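PDB 6LRF: Alr4995 protein from Nostoc sp., which acts as a bifunctional enzyme, arginine dihydrolase and ornithine cyclodeaminase, pairing a guanidine-modifying (GME-type) domain with a C-terminal region that includes a Rossmann fold. Local coordinates for residues P11-D16 and V57-G62; L132-G137 and I154-L159; W479-I484 and A627-M632. All blocks are in the same frame, centred on the assembly; numbering follows the deposited sequence.

Interaction 1 of 3, residues P11-D16 and V57-G62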
loop_
_atom_site.group_PDB
_atom_site.type_symbol
_atom_site.label_atom_id
_atom_site.label_comp_id
_atom_site.label_asym_id
_atom_site.label_seq_id
_atom_site.Cartn_x
_atom_site.Cartn_y
_atom_site.Cartn_z
ATOM N N PRO B 11 -58.177 -11.756 -4.299
ATOM C CA PRO B 11 -57.801 -13.150 -4.046
ATOM C C PRO B 11 -56.744 -13.664 -5.030
ATOM O O PRO B 11 -56.687 -13.222 -6.180
ATOM C CB PRO B 11 -59.133 -13.901 -4.198
ATOM C CG PRO B 11 -59.961 -13.031 -5.074
ATOM C CD PRO B 11 -59.591 -11.628 -4.689
ATOM N N PRO B 12 -55.897 -14.596 -4.563
ATOM C CA PRO B 12 -54.752 -15.109 -5.324
ATOM C C PRO B 12 -55.095 -16.146 -6.389
ATOM O O PRO B 12 -54.279 -17.042 -6.605
ATOM C CB PRO B 12 -53.881 -15.749 -4.237
ATOM C CG PRO B 12 -54.840 -16.141 -3.180
ATOM C CD PRO B 12 -55.900 -15.092 -3.173
ATOM N N ASP B 13 -56.247 -16.020 -7.046
ATOM C CA ASP B 13 -56.719 -17.030 -8.006
ATOM C C ASP B 13 -55.727 -17.274 -9.154
ATOM O O ASP B 13 -55.638 -18.388 -9.675
ATOM C CB ASP B 13 -58.086 -16.630 -8.584
ATOM C CG ASP B 13 -59.237 -16.806 -7.583
ATOM O OD1 ASP B 13 -58.977 -16.987 -6.371
ATOM O OD2 ASP B 13 -60.413 -16.753 -8.014
ATOM N N HIS B 14 -54.984 -16.239 -9.541
ATOM C CA HIS B 14 -53.997 -16.363 -10.616
ATOM C C HIS B 14 -52.656 -15.755 -10.216
ATOM O O HIS B 14 -51.945 -15.174 -11.034
ATOM C CB HIS B 14 -54.522 -15.714 -11.893
ATOM C CG HIS B 14 -55.903 -16.157 -12.262
ATOM N ND1 HIS B 14 -56.942 -15.274 -12.464
ATOM C CD2 HIS B 14 -56.419 -17.396 -12.449
ATOM C CE1 HIS B 14 -58.037 -15.947 -12.768
ATOM N NE2 HIS B 14 -57.748 -17.236 -12.762
ATOM N N TYR B 15 -52.317 -15.894 -8.943
ATOM C CA TYR B 15 -51.058 -15.376 -8.454
ATOM C C TYR B 15 -49.946 -16.345 -8.812
ATOM O O TYR B 15 -50.132 -17.565 -8.807
ATOM C CB TYR B 15 -51.115 -15.139 -6.944
ATOM C CG TYR B 15 -49.786 -14.770 -6.311
ATOM C CD1 TYR B 15 -49.223 -13.509 -6.503
ATOM C CD2 TYR B 15 -49.100 -15.679 -5.509
ATOM C CE1 TYR B 15 -48.007 -13.170 -5.917
ATOM C CE2 TYR B 15 -47.889 -15.347 -4.916
ATOM C CZ TYR B 15 -47.345 -14.093 -5.125
ATOM O OH TYR B 15 -46.142 -13.768 -4.533
ATOM N N ASP B 16 -48.793 -15.772 -9.123
ATOM C CA ASP B 16 -47.621 -16.514 -9.544
ATOM C C ASP B 16 -46.463 -15.520 -9.536
ATOM O O ASP B 16 -46.683 -14.314 -9.384
ATOM C CB ASP B 16 -47.838 -17.120 -10.939
ATOM C CG ASP B 16 -46.780 -18.155 -11.317
ATOM O OD1 ASP B 16 -46.303 -18.898 -10.422
ATOM O OD2 ASP B 16 -46.439 -18.232 -12.522
ATOM N N VAL B 57 -61.611 -7.126 -5.537
ATOM C CA VAL B 57 -61.517 -6.940 -6.985
ATOM C C VAL B 57 -61.654 -8.305 -7.633
ATOM O O VAL B 57 -61.228 -9.294 -7.048
ATOM C CB VAL B 57 -60.147 -6.334 -7.429
ATOM C CG1 VAL B 57 -60.117 -6.087 -8.944
ATOM C CG2 VAL B 57 -59.820 -5.066 -6.661
ATOM N N THR B 58 -62.219 -8.376 -8.833
ATOM C CA THR B 58 -62.270 -9.646 -9.553
ATOM C C THR B 58 -60.918 -9.988 -10.170
ATOM O O THR B 58 -60.453 -9.282 -11.069
ATOM C CB THR B 58 -63.315 -9.621 -10.662
ATOM O OG1 THR B 58 -64.593 -9.317 -10.097
ATOM C CG2 THR B 58 -63.366 -10.962 -11.352
ATOM N N PRO B 59 -60.287 -11.076 -9.693
ATOM C CA PRO B 59 -58.971 -11.486 -10.207
ATOM C C PRO B 59 -59.000 -11.741 -11.707
ATOM O O PRO B 59 -60.032 -12.108 -12.256
ATOM C CB PRO B 59 -58.663 -12.775 -9.429
ATOM C CG PRO B 59 -59.974 -13.219 -8.857
ATOM C CD PRO B 59 -60.777 -11.979 -8.639
ATOM N N GLN B 60 -57.872 -11.518 -12.365
ATOM C CA GLN B 60 -57.794 -11.665 -13.807
ATOM C C GLN B 60 -56.579 -12.516 -14.180
ATOM O O GLN B 60 -55.482 -12.308 -13.651
ATOM C CB GLN B 60 -57.718 -10.293 -14.479
ATOM C CG GLN B 60 -58.855 -9.339 -14.095
ATOM C CD GLN B 60 -60.187 -9.726 -14.713
ATOM O OE1 GLN B 60 -60.237 -10.236 -15.834
ATOM N NE2 GLN B 60 -61.276 -9.473 -13.992
ATOM N N LYS B 61 -56.782 -13.484 -15.071
ATOM C CA LYS B 61 -55.680 -14.297 -15.574
ATOM C C LYS B 61 -54.671 -13.400 -16.279
ATOM O O LYS B 61 -55.055 -12.538 -17.078
ATOM C CB LYS B 61 -56.181 -15.377 -16.541
ATOM C CG LYS B 61 -56.743 -16.651 -15.901
ATOM C CD LYS B 61 -56.161 -17.905 -16.589
ATOM C CE LYS B 61 -57.071 -19.144 -16.524
ATOM N NZ LYS B 61 -57.949 -19.223 -15.322
ATOM N N GLY B 62 -53.387 -13.595 -15.975
ATOM C CA GLY B 62 -52.320 -12.882 -16.658
ATOM C C GLY B 62 -51.867 -11.604 -15.974
ATOM O O GLY B 62 -50.977 -10.904 -16.469
#

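Interaction 2 of 3, residues L132-G137 and I154-L159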
loop_
_atom_site.group_PDB
_atom_site.type_symbol
_atom_site.label_atom_id
_atom_site.label_comp_id
_atom_site.label_asym_id
_atom_site.label_seq_id
_atom_site.Cartn_x
_atom_site.Cartn_y
_atom_site.Cartn_z
ATOM N N LEU B 132 -49.688 14.033 3.590
ATOM C CA LEU B 132 -49.385 12.820 2.837
ATOM C C LEU B 132 -47.868 12.645 2.670
ATOM O O LEU B 132 -47.178 13.553 2.193
ATOM C CB LEU B 132 -50.047 12.868 1.455
ATOM C CG LEU B 132 -49.685 11.708 0.532
ATOM C CD1 LEU B 132 -50.295 10.432 1.061
ATOM C CD2 LEU B 132 -50.135 11.982 -0.902
ATOM N N TRP B 133 -47.367 11.478 3.054
ATOM C CA TRP B 133 -45.992 11.092 2.787
ATOM C C TRP B 133 -45.908 10.440 1.414
ATOM O O TRP B 133 -46.554 9.428 1.199
ATOM C CB TRP B 133 -45.490 10.099 3.835
ATOM C CG TRP B 133 -45.513 10.552 5.298
ATOM C CD1 TRP B 133 -46.433 10.209 6.256
ATOM C CD2 TRP B 133 -44.524 11.346 5.964
ATOM N NE1 TRP B 133 -46.092 10.769 7.469
ATOM C CE2 TRP B 133 -44.921 11.468 7.318
ATOM C CE3 TRP B 133 -43.343 11.981 5.544
ATOM C CZ2 TRP B 133 -44.186 12.199 8.252
ATOM C CZ3 TRP B 133 -42.611 12.701 6.476
ATOM C CH2 TRP B 133 -43.037 12.807 7.814
ATOM N N ALA B 134 -45.110 10.980 0.496
ATOM C CA ALA B 134 -44.960 10.355 -0.822
ATOM C C ALA B 134 -43.529 9.936 -1.098
ATOM O O ALA B 134 -42.612 10.747 -0.978
ATOM C CB ALA B 134 -45.420 11.297 -1.922
ATOM N N GLY B 135 -43.348 8.698 -1.544
ATOM C CA GLY B 135 -42.023 8.193 -1.886
ATOM C C GLY B 135 -41.621 8.449 -3.329
ATOM O O GLY B 135 -42.470 8.673 -4.197
ATOM N N TYR B 136 -40.317 8.477 -3.583
ATOM C CA TYR B 136 -39.809 8.469 -4.951
ATOM C C TYR B 136 -38.445 7.823 -4.886
ATOM O O TYR B 136 -37.905 7.647 -3.800
ATOM C CB TYR B 136 -39.745 9.878 -5.572
ATOM C CG TYR B 136 -38.679 10.800 -5.010
ATOM C CD1 TYR B 136 -38.844 11.412 -3.777
ATOM C CD2 TYR B 136 -37.506 11.055 -5.718
ATOM C CE1 TYR B 136 -37.869 12.254 -3.256
ATOM C CE2 TYR B 136 -36.522 11.898 -5.210
ATOM C CZ TYR B 136 -36.705 12.498 -3.978
ATOM O OH TYR B 136 -35.732 13.343 -3.457
ATOM N N GLY B 137 -37.908 7.440 -6.035
ATOM C CA GLY B 137 -36.587 6.852 -6.086
ATOM C C GLY B 137 -36.506 5.633 -6.988
ATOM O O GLY B 137 -35.459 5.376 -7.564
ATOM N N ILE B 154 -54.071 18.360 -0.296
ATOM C CA ILE B 154 -53.351 17.985 0.915
ATOM C C ILE B 154 -51.869 18.347 0.830
ATOM O O ILE B 154 -51.325 18.453 -0.266
ATOM C CB ILE B 154 -53.507 16.474 1.195
ATOM C CG1 ILE B 154 -53.045 16.147 2.612
ATOM C CG2 ILE B 154 -52.772 15.639 0.155
ATOM C CD1 ILE B 154 -53.633 14.891 3.176
ATOM N N GLU B 155 -51.233 18.567 1.986
ATOM C CA GLU B 155 -49.786 18.792 2.057
ATOM C C GLU B 155 -49.022 17.500 1.783
ATOM O O GLU B 155 -49.227 16.503 2.470
ATOM C CB GLU B 155 -49.373 19.339 3.429
ATOM C CG GLU B 155 -47.862 19.549 3.576
ATOM C CD GLU B 155 -47.454 20.005 4.974
ATOM O OE1 GLU B 155 -47.814 19.326 5.958
ATOM O OE2 GLU B 155 -46.773 21.041 5.088
ATOM N N VAL B 156 -48.141 17.522 0.782
ATOM C CA VAL B 156 -47.386 16.324 0.397
ATOM C C VAL B 156 -45.919 16.459 0.788
ATOM O O VAL B 156 -45.258 17.411 0.403
ATOM C CB VAL B 156 -47.491 16.053 -1.119
ATOM C CG1 VAL B 156 -46.556 14.913 -1.545
ATOM C CG2 VAL B 156 -48.931 15.717 -1.487
ATOM N N LEU B 157 -45.431 15.499 1.564
ATOM C CA LEU B 157 -44.040 15.462 2.000
ATOM C C LEU B 157 -43.257 14.404 1.239
ATOM O O LEU B 157 -43.567 13.220 1.349
ATOM C CB LEU B 157 -43.972 15.171 3.499
ATOM C CG LEU B 157 -44.707 16.144 4.413
ATOM C CD1 LEU B 157 -44.460 15.770 5.862
ATOM C CD2 LEU B 157 -44.253 17.567 4.133
ATOM N N SER B 158 -42.243 14.813 0.477
ATOM C CA SER B 158 -41.524 13.868 -0.385
ATOM C C SER B 158 -40.381 13.177 0.344
ATOM O O SER B 158 -39.565 13.841 0.991
ATOM C CB SER B 158 -40.980 14.584 -1.625
ATOM O OG SER B 158 -42.027 15.248 -2.322
ATOM N N LEU B 159 -40.315 11.852 0.227
ATOM C CA LEU B 159 -39.232 11.058 0.822
ATOM C C LEU B 159 -38.503 10.285 -0.261
ATOM O O LEU B 159 -39.150 9.665 -1.124
ATOM C CB LEU B 159 -39.764 10.070 1.872
ATOM C CG LEU B 159 -40.542 10.630 3.058
ATOM C CD1 LEU B 159 -41.070 9.477 3.921
ATOM C CD2 LEU B 159 -39.689 11.567 3.907
#

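Interaction 3 of 3, residues W479-I484 and A627-M632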
loop_
_atom_site.group_PDB
_atom_site.type_symbol
_atom_site.label_atom_id
_atom_site.label_comp_id
_atom_site.label_asym_id
_atom_site.label_seq_id
_atom_site.Cartn_x
_atom_site.Cartn_y
_atom_site.Cartn_z
ATOM N N TRP B 479 -9.666 -5.143 27.781
ATOM C CA TRP B 479 -9.405 -5.557 29.152
ATOM C C TRP B 479 -8.611 -4.503 29.934
ATOM O O TRP B 479 -8.961 -4.180 31.082
ATOM C CB TRP B 479 -8.659 -6.885 29.163
ATOM C CG TRP B 479 -8.743 -7.602 30.462
ATOM C CD1 TRP B 479 -9.670 -7.417 31.458
ATOM C CD2 TRP B 479 -7.856 -8.617 30.923
ATOM N NE1 TRP B 479 -9.411 -8.271 32.505
ATOM C CE2 TRP B 479 -8.300 -9.016 32.199
ATOM C CE3 TRP B 479 -6.729 -9.234 30.377
ATOM C CZ2 TRP B 479 -7.652 -10.008 32.936
ATOM C CZ3 TRP B 479 -6.092 -10.214 31.108
ATOM C CH2 TRP B 479 -6.553 -10.591 32.374
ATOM N N GLU B 480 -7.547 -3.980 29.318
ATOM C CA GLU B 480 -6.740 -2.923 29.931
ATOM C C GLU B 480 -7.638 -1.729 30.204
ATOM O O GLU B 480 -7.566 -1.106 31.249
ATOM C CB GLU B 480 -5.572 -2.523 29.019
ATOM C CG GLU B 480 -4.486 -3.598 28.794
ATOM C CD GLU B 480 -3.627 -3.335 27.544
ATOM O OE1 GLU B 480 -3.956 -2.400 26.777
ATOM O OE2 GLU B 480 -2.639 -4.076 27.309
ATOM N N LEU B 481 -8.528 -1.450 29.261
ATOM C CA LEU B 481 -9.402 -0.289 29.333
ATOM C C LEU B 481 -10.423 -0.369 30.469
ATOM O O LEU B 481 -10.650 0.619 31.158
ATOM C CB LEU B 481 -10.120 -0.111 28.000
ATOM C CG LEU B 481 -10.694 1.253 27.659
ATOM C CD1 LEU B 481 -9.777 2.361 28.109
ATOM C CD2 LEU B 481 -10.848 1.298 26.158
ATOM N N ARG B 482 -11.048 -1.527 30.659
ATOM C CA ARG B 482 -11.995 -1.709 31.765
ATOM C C ARG B 482 -11.278 -1.673 33.120
ATOM O O ARG B 482 -11.781 -1.095 34.097
ATOM C CB ARG B 482 -12.760 -3.026 31.607
ATOM C CG ARG B 482 -13.778 -3.327 32.703
ATOM C CD ARG B 482 -14.450 -4.662 32.403
ATOM N NE ARG B 482 -15.387 -5.109 33.433
ATOM C CZ ARG B 482 -15.053 -5.867 34.476
ATOM N NH1 ARG B 482 -15.983 -6.227 35.355
ATOM N NH2 ARG B 482 -13.797 -6.272 34.639
ATOM N N LYS B 483 -10.101 -2.289 33.166
ATOM C CA LYS B 483 -9.274 -2.291 34.367
ATOM C C LYS B 483 -8.938 -0.875 34.792
ATOM O O LYS B 483 -8.998 -0.545 35.973
ATOM C CB LYS B 483 -7.985 -3.083 34.142
ATOM C CG LYS B 483 -7.835 -4.307 35.037
ATOM C CD LYS B 483 -7.215 -5.468 34.272
ATOM C CE LYS B 483 -6.996 -6.689 35.169
ATOM N NZ LYS B 483 -8.122 -6.949 36.122
ATOM N N ILE B 484 -8.598 -0.031 33.822
ATOM C CA ILE B 484 -8.205 1.330 34.134
ATOM C C ILE B 484 -9.409 2.147 34.581
ATOM O O ILE B 484 -9.295 2.946 35.501
ATOM C CB ILE B 484 -7.499 2.012 32.926
ATOM C CG1 ILE B 484 -6.201 1.279 32.601
ATOM C CG2 ILE B 484 -7.190 3.471 33.222
ATOM C CD1 ILE B 484 -5.486 1.790 31.368
ATOM N N ALA B 627 -2.116 10.523 32.644
ATOM C CA ALA B 627 -2.658 9.522 31.714
ATOM C C ALA B 627 -2.043 8.134 31.918
ATOM O O ALA B 627 -0.829 8.011 32.028
ATOM C CB ALA B 627 -2.442 9.978 30.257
ATOM N N GLU B 628 -2.886 7.099 31.952
ATOM C CA GLU B 628 -2.427 5.712 32.044
ATOM C C GLU B 628 -2.495 5.038 30.681
ATOM O O GLU B 628 -1.773 4.087 30.389
ATOM C CB GLU B 628 -3.270 4.929 33.046
ATOM C CG GLU B 628 -3.073 5.327 34.512
ATOM C CD GLU B 628 -3.860 4.429 35.479
ATOM O OE1 GLU B 628 -4.087 3.233 35.160
ATOM O OE2 GLU B 628 -4.258 4.923 36.559
HETATM N N MSE B 629 -3.387 5.538 29.838
HETATM C CA MSE B 629 -3.491 5.026 28.496
HETATM C C MSE B 629 -3.835 6.137 27.544
HETATM O O MSE B 629 -4.611 7.028 27.872
HETATM C CB MSE B 629 -4.544 3.924 28.415
HETATM C CG MSE B 629 -4.754 3.402 26.996
HETATM SE SE MSE B 629 -5.858 1.781 26.918
HETATM C CE MSE B 629 -4.640 0.592 27.850
ATOM N N ILE B 630 -3.245 6.074 26.358
ATOM C CA ILE B 630 -3.592 6.976 25.282
ATOM C C ILE B 630 -4.064 6.124 24.114
ATOM O O ILE B 630 -3.358 5.230 23.663
ATOM C CB ILE B 630 -2.400 7.853 24.878
ATOM C CG1 ILE B 630 -1.886 8.622 26.101
ATOM C CG2 ILE B 630 -2.782 8.793 23.739
ATOM C CD1 ILE B 630 -0.700 9.473 25.803
ATOM N N LEU B 631 -5.289 6.382 23.672
ATOM C CA LEU B 631 -5.896 5.711 22.537
ATOM C C LEU B 631 -5.787 6.612 21.299
ATOM O O LEU B 631 -6.414 7.671 21.225
ATOM C CB LEU B 631 -7.356 5.392 22.851
ATOM C CG LEU B 631 -8.052 4.282 22.083
ATOM C CD1 LEU B 631 -7.274 2.988 22.248
ATOM C CD2 LEU B 631 -9.473 4.118 22.626
HETATM N N MSE B 632 -4.980 6.210 20.331
HETATM C CA MSE B 632 -4.728 7.068 19.183
HETATM C C MSE B 632 -5.489 6.548 17.965
HETATM O O MSE B 632 -5.105 5.561 17.332
HETATM C CB MSE B 632 -3.229 7.174 18.914
HETATM C CG MSE B 632 -2.496 8.096 19.895
HETATM SE SE MSE B 632 -0.561 7.753 19.988
HETATM C CE MSE B 632 -0.593 5.906 20.593
#

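Interaction 1 of 3, residues P11-D16 and V57-G62
Lys61 lays its aliphatic stem across the imidazole of His14, and this CH-pi contact carries most of one end of the meeting between 11-16 and 57-62. Lys61 CG sits 3.4 Å from the centroid of the His14 ring, only 12° off the ring normal, while Asp13 CB lies over the opposite face; the imidazole is held between the two. The lysine chain crosses the ring at about a right angle and bends at chi2 and chi4, which folds its amine back until Lys61 NZ is 3.2 Å from His14 NE2. At the ring's edge the backbone N of Gln60 lies in plane.

Apolar contact takes over at the other end, where Pro11 and Pro59 cross at about a right angle, Pro11 CG to Pro59 CG 3.8 Å. Beside them a carboxylate oxygen, Asp13 OD2, is in van der Waals contact with Pro59 CG at 3.7 Å.

Within 57-62, Gln60 NE2 donates to Thr58 O at 3.0 Å, from above the carbonyl plane. Pro11 also packs on Trp41 of helix 34-49. Two loops, following strands 6-9 and 53-56, thus run side by side in the same direction at the surface of what is probably the GME-type catalytic domain.

Interaction 2 of 3, residues L132-G137 and I154-L159
Trp133 and Leu157 rise from neighbouring strands on the same face of the sheet, and the leucine puts one methyl over the indole: Leu157 CD1 is 3.9 Å from the centroid of the six-membered ring, over the face and displaced toward the rim. With chi1 at -59° the Trp133 side chain leans toward the second strand, bringing CE3 to 3.8 Å from Leu159 CD1. The ring thus bridges two leucines that follow each other on that face. Phe173 meets the indole edge-to-face from outside the pair.

The other face carries Leu132, Ala134, Val156 and Ser158. Leu132 and Val156 lie alongside each other, pointing the same way, with Leu132 CD2 4.0 Å from Val156 CG2, and Ala134 CB touches Val156 CG1 at 3.8 Å; His145, from helix 145-152, packs on Ala134 and Val156 and hydrogen-bonds Ser158 OG through ND1.

Between these two layers the backbones are zipped in parallel register. Leu132 N to Glu155 O (2.8 Å) is almost straight at 177°, whereas Tyr136 N to Leu159 O, the last bond between the two segments, is longer (3.0 Å) and bent to 141°. Strand 132-136, helix 145-152 and strand 155-160 make a beta-alpha-beta unit within the GME-type domain.

Interaction 3 of 3, residues W479-I484 and A627-M632
Met629, a selenomethionine, reaches from strand 629-633 into the side of helix 467-486 and gathers three helix residues round it. The tight part is largely apolar: Ile484 CD1 lies 3.8 Å from Met629 CB, and Leu481 CD1 stands 4.1 Å from the selenium, Met629 SE. Because CG is anti to the backbone N (chi1 177°), the chain runs out toward the helix before bending at chi3, which turns the methyl against Glu480. There Met629 CE comes within 3.5 Å of Glu480 CB and 3.3 Å of the carboxylate oxygen Glu480 OE1, the shortest approach of the contact. Val491 of the adjacent strand extends the patch by packing on Leu481 and Ile484.

On the Glu628 side the fit is looser. Glu628 and Ile484 slide past each other in opposite directions, and the nearest approach, Ile484 CG2 to Glu628 OE1 at 3.7 Å, is plain van der Waals contact. Both glutamates are partly exposed, and Glu480 also packs on Lys651. On the helix, Trp479 turns to Trp24 of a second subunit, their rings edge-to-face.

No hydrogen bond or salt bridge spans 479-484 and 627-632; the axes of 479-484 and 629-632 cross at -135°, 10.6 Å apart. Dispersion contacts therefore join helix and Rossmann-fold sheet here.

In the fold
Interaction 1 is a surface contact between two loops, whereas interactions 2 and 3 are buried. Each uses different elements: loop against loop in 11-16 and 57-62, strand against strand in 132-137 and 154-159, helix against strand in 479-484 and 627-632. Of the three, only interaction 2 has backbone hydrogen bonds across it; interaction 3 relies largely on apolar side chains, and interaction 1 on proline rings and a lysine stem over an imidazole. Interactions 1 and 2 lie on the same side of the chain's centre, their centres about 30 Å apart. Interaction 3 belongs to the C-terminal Rossmann fold, its centre about 49 Å from that of interaction 2, across the chain's centre.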